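Local coordinates for Red carotenoid protein (RCP) (Nostoc sp., PDB 5FCY), which binds beta-carotene and related carotenoids in an all-helical domain and probably serves photoprotection in cyanobacteria, at residues E57-Q62 with L99-L104. Numbering follows the deposited sequence.
With BCR (beta-carotene), chain B.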
loop_
_atom_site.group_PDB
_atom_site.type_symbol
_atom_site.label_atom_id
_atom_site.label_comp_id
_atom_site.label_asym_id
_atom_site.label_seq_id
_atom_site.Cartn_x
_atom_site.Cartn_y
_atom_site.Cartn_z
ATOM N N GLU A 57 -11.692 -8.863 -0.314
ATOM C CA GLU A 57 -12.499 -8.599 -1.500
ATOM C C GLU A 57 -13.695 -7.719 -1.169
ATOM O O GLU A 57 -14.103 -6.890 -1.991
ATOM C CB GLU A 57 -12.969 -9.916 -2.122
ATOM C CG GLU A 57 -13.536 -9.775 -3.534
ATOM C CD GLU A 57 -12.456 -9.585 -4.590
ATOM O OE1 GLU A 57 -11.387 -10.225 -4.479
ATOM O OE2 GLU A 57 -12.676 -8.794 -5.533
ATOM N N GLY A 58 -14.268 -7.879 0.021
ATOM C CA GLY A 58 -15.367 -7.038 0.450
ATOM C C GLY A 58 -14.964 -5.582 0.523
ATOM O O GLY A 58 -15.536 -4.735 -0.171
ATOM N N LEU A 59 -13.970 -5.279 1.362
ATOM C CA LEU A 59 -13.478 -3.909 1.463
ATOM C C LEU A 59 -13.035 -3.383 0.106
ATOM O O LEU A 59 -13.198 -2.193 -0.184
ATOM C CB LEU A 59 -12.324 -3.839 2.468
ATOM C CG LEU A 59 -11.852 -2.445 2.899
ATOM C CD1 LEU A 59 -12.932 -1.717 3.688
ATOM C CD2 LEU A 59 -10.571 -2.538 3.718
ATOM N N PHE A 60 -12.485 -4.256 -0.742
ATOM C CA PHE A 60 -12.057 -3.839 -2.073
ATOM C C PHE A 60 -13.242 -3.401 -2.924
ATOM O O PHE A 60 -13.130 -2.464 -3.722
ATOM C CB PHE A 60 -11.296 -4.980 -2.748
ATOM C CG PHE A 60 -11.062 -4.770 -4.215
ATOM C CD1 PHE A 60 -10.128 -3.848 -4.656
ATOM C CD2 PHE A 60 -11.769 -5.503 -5.152
ATOM C CE1 PHE A 60 -9.910 -3.655 -6.006
ATOM C CE2 PHE A 60 -11.556 -5.315 -6.501
ATOM C CZ PHE A 60 -10.625 -4.390 -6.929
ATOM N N ASN A 61 -14.389 -4.067 -2.774
ATOM C CA ASN A 61 -15.567 -3.684 -3.545
ATOM C C ASN A 61 -16.062 -2.301 -3.145
ATOM O O ASN A 61 -16.407 -1.486 -4.007
ATOM C CB ASN A 61 -16.672 -4.724 -3.369
ATOM C CG ASN A 61 -16.412 -5.987 -4.160
ATOM O OD1 ASN A 61 -15.983 -5.935 -5.313
ATOM N ND2 ASN A 61 -16.663 -7.133 -3.542
ATOM N N GLN A 62 -16.102 -2.015 -1.841
ATOM C CA GLN A 62 -16.456 -0.674 -1.390
ATOM C C GLN A 62 -15.551 0.387 -2.001
ATOM O O GLN A 62 -15.949 1.554 -2.084
ATOM C CB GLN A 62 -16.384 -0.591 0.137
ATOM C CG GLN A 62 -17.264 -1.586 0.865
ATOM C CD GLN A 62 -17.332 -1.307 2.353
ATOM O OE1 GLN A 62 -17.413 -0.154 2.776
ATOM N NE2 GLN A 62 -17.290 -2.361 3.157
ATOM N N LEU A 99 -2.885 -6.638 4.012
ATOM C CA LEU A 99 -1.956 -6.765 2.893
ATOM C C LEU A 99 -2.651 -7.322 1.655
ATOM O O LEU A 99 -2.359 -6.899 0.530
ATOM C CB LEU A 99 -0.777 -7.648 3.301
ATOM C CG LEU A 99 0.306 -7.909 2.256
ATOM C CD1 LEU A 99 0.840 -6.614 1.674
ATOM C CD2 LEU A 99 1.429 -8.707 2.889
ATOM N N LEU A 100 -3.569 -8.275 1.837
ATOM C CA LEU A 100 -4.347 -8.774 0.707
ATOM C C LEU A 100 -5.173 -7.658 0.083
ATOM O O LEU A 100 -5.281 -7.566 -1.145
ATOM C CB LEU A 100 -5.255 -9.918 1.159
ATOM C CG LEU A 100 -4.559 -11.176 1.680
ATOM C CD1 LEU A 100 -5.564 -12.091 2.359
ATOM C CD2 LEU A 100 -3.855 -11.906 0.551
ATOM N N PHE A 101 -5.771 -6.807 0.916
ATOM C CA PHE A 101 -6.505 -5.653 0.408
ATOM C C PHE A 101 -5.619 -4.790 -0.481
ATOM O O PHE A 101 -6.025 -4.382 -1.575
ATOM C CB PHE A 101 -7.054 -4.835 1.575
ATOM C CG PHE A 101 -7.541 -3.471 1.181
ATOM C CD1 PHE A 101 -8.753 -3.316 0.529
ATOM C CD2 PHE A 101 -6.792 -2.343 1.468
ATOM C CE1 PHE A 101 -9.205 -2.062 0.167
ATOM C CE2 PHE A 101 -7.240 -1.086 1.110
ATOM C CZ PHE A 101 -8.448 -0.945 0.458
ATOM N N TRP A 102 -4.401 -4.497 -0.025
ATOM C CA TRP A 102 -3.500 -3.681 -0.828
ATOM C C TRP A 102 -3.087 -4.395 -2.108
ATOM O O TRP A 102 -2.789 -3.738 -3.110
ATOM C CB TRP A 102 -2.273 -3.286 -0.005
ATOM C CG TRP A 102 -2.515 -2.086 0.848
ATOM C CD1 TRP A 102 -2.769 -2.069 2.186
ATOM C CD2 TRP A 102 -2.538 -0.720 0.416
ATOM N NE1 TRP A 102 -2.945 -0.775 2.618
ATOM C CE2 TRP A 102 -2.809 0.071 1.550
ATOM C CE3 TRP A 102 -2.354 -0.090 -0.819
ATOM C CZ2 TRP A 102 -2.900 1.458 1.486
ATOM C CZ3 TRP A 102 -2.444 1.289 -0.881
ATOM C CH2 TRP A 102 -2.715 2.047 0.264
ATOM N N TYR A 103 -3.069 -5.729 -2.101
ATOM C CA TYR A 103 -2.793 -6.466 -3.331
ATOM C C TYR A 103 -3.932 -6.307 -4.332
ATOM O O TYR A 103 -3.701 -6.010 -5.509
ATOM C CB TYR A 103 -2.561 -7.945 -3.024
ATOM C CG TYR A 103 -2.297 -8.765 -4.265
ATOM C CD1 TYR A 103 -1.089 -8.666 -4.939
ATOM C CD2 TYR A 103 -3.261 -9.627 -4.768
ATOM C CE1 TYR A 103 -0.842 -9.409 -6.080
ATOM C CE2 TYR A 103 -3.025 -10.375 -5.907
ATOM C CZ TYR A 103 -1.813 -10.262 -6.559
ATOM O OH TYR A 103 -1.567 -11.003 -7.695
ATOM N N LEU A 104 -5.173 -6.511 -3.881
ATOM C CA LEU A 104 -6.321 -6.375 -4.772
ATOM C C LEU A 104 -6.418 -4.970 -5.351
ATOM O O LEU A 104 -6.942 -4.792 -6.456
ATOM C CB LEU A 104 -7.608 -6.730 -4.030
ATOM C CG LEU A 104 -7.667 -8.129 -3.413
ATOM C CD1 LEU A 104 -9.025 -8.360 -2.780
ATOM C CD2 LEU A 104 -7.368 -9.205 -4.447
HETATM C C1 BCR B . -1.523 9.601 -8.065
HETATM C C2 BCR B . -0.756 10.675 -8.833
HETATM C C3 BCR B . 0.441 11.244 -8.080
HETATM C C4 BCR B . 1.103 10.191 -7.200
HETATM C C5 BCR B . 0.698 8.809 -7.648
HETATM C C6 BCR B . -0.595 8.490 -7.612
HETATM C C7 BCR B . -1.157 7.167 -7.180
HETATM C C8 BCR B . -0.462 6.095 -6.745
HETATM C C9 BCR B . -1.141 4.829 -6.335
HETATM C C10 BCR B . -0.382 3.768 -5.955
HETATM C C11 BCR B . -0.909 2.462 -5.521
HETATM C C33 BCR B . 1.749 7.888 -8.168
HETATM C C31 BCR B . -2.631 9.089 -8.984
HETATM C C32 BCR B . -2.121 10.250 -6.829
HETATM C C34 BCR B . -2.646 4.786 -6.369
HETATM C C12 BCR B . -0.067 1.485 -5.145
HETATM C C13 BCR B . -0.534 0.150 -4.688
HETATM C C14 BCR B . 0.390 -0.784 -4.334
HETATM C C15 BCR B . 0.077 -2.139 -3.858
HETATM C C16 BCR B . 1.041 -3.018 -3.543
HETATM C C17 BCR B . 0.670 -4.361 -3.074
HETATM C C18 BCR B . 1.555 -5.322 -2.741
HETATM C C19 BCR B . 1.007 -6.623 -2.271
HETATM C C20 BCR B . 1.757 -7.642 -1.832
HETATM C C21 BCR B . 1.114 -8.885 -1.380
HETATM C C22 BCR B . 1.809 -9.960 -0.959
HETATM C C23 BCR B . 1.040 -11.171 -0.553
HETATM C C24 BCR B . 1.622 -12.332 -0.225
HETATM C C25 BCR B . 0.866 -13.558 0.166
HETATM C C26 BCR B . -0.465 -13.643 0.164
HETATM C C27 BCR B . -1.170 -13.985 1.456
HETATM C C28 BCR B . -0.229 -14.798 2.337
HETATM C C29 BCR B . 0.704 -15.663 1.497
HETATM C C30 BCR B . 1.596 -14.815 0.591
HETATM C C35 BCR B . -2.017 -0.091 -4.629
HETATM C C36 BCR B . 3.029 -5.047 -2.856
HETATM C C37 BCR B . 3.309 -9.880 -0.951
HETATM C C38 BCR B . -1.265 -13.505 -1.108
HETATM C C39 BCR B . 1.952 -15.593 -0.668
HETATM C C40 BCR B . 2.876 -14.490 1.352
#
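The Phe101 ring takes Leu59 on one face, with CD2 of Leu59 3.9 Å from the ring centroid in a CH-pi contact. This methyl stands only 17° off the ring normal, while the CA of Phe60 comes to the ring edge. Phe60 presents a face of its own to Leu104, whose CB lies 4.2 Å from the Phe60 ring centroid, offset toward the rim. The backbone O of Leu104 lies on the same side of that ring, out past its CE1 rim. CD2 of Phe101 in turn lies over one face of the Trp102 indole, and C35 of beta-carotene meets the indole edge. With CG of Phe101 anti to its backbone N (chi1 166°), the ring reaches across to helix 53-64, although its CB does not point there. CD1 of Leu104 reaches on along helix 53-64, to the CB of Phe60 and to OE1 of Glu57 at the more exposed margin; the Glu57 chain, bent at chi2, crosses it at about a right angle. No hydrogen bond joins the two segments, and side-chain packing carries the contact. Trimming Phe60 to an alanine would probably leave the CB of Leu104 without its aromatic partner and open a gap between the helices beside Ile114. Local axes 9.1 Å apart cross at -45°. Behind this interface, helix 95-110 turns its other side to the carotenoid: CD1 of Leu99 is 3.8 Å from C20 of beta-carotene. Helix 95-110 is thus part of the pocket wall, and helix 53-64 packs on its far side, an oblique helix-helix packing within the all-helical fold of the orange carotenoid protein N-terminal family.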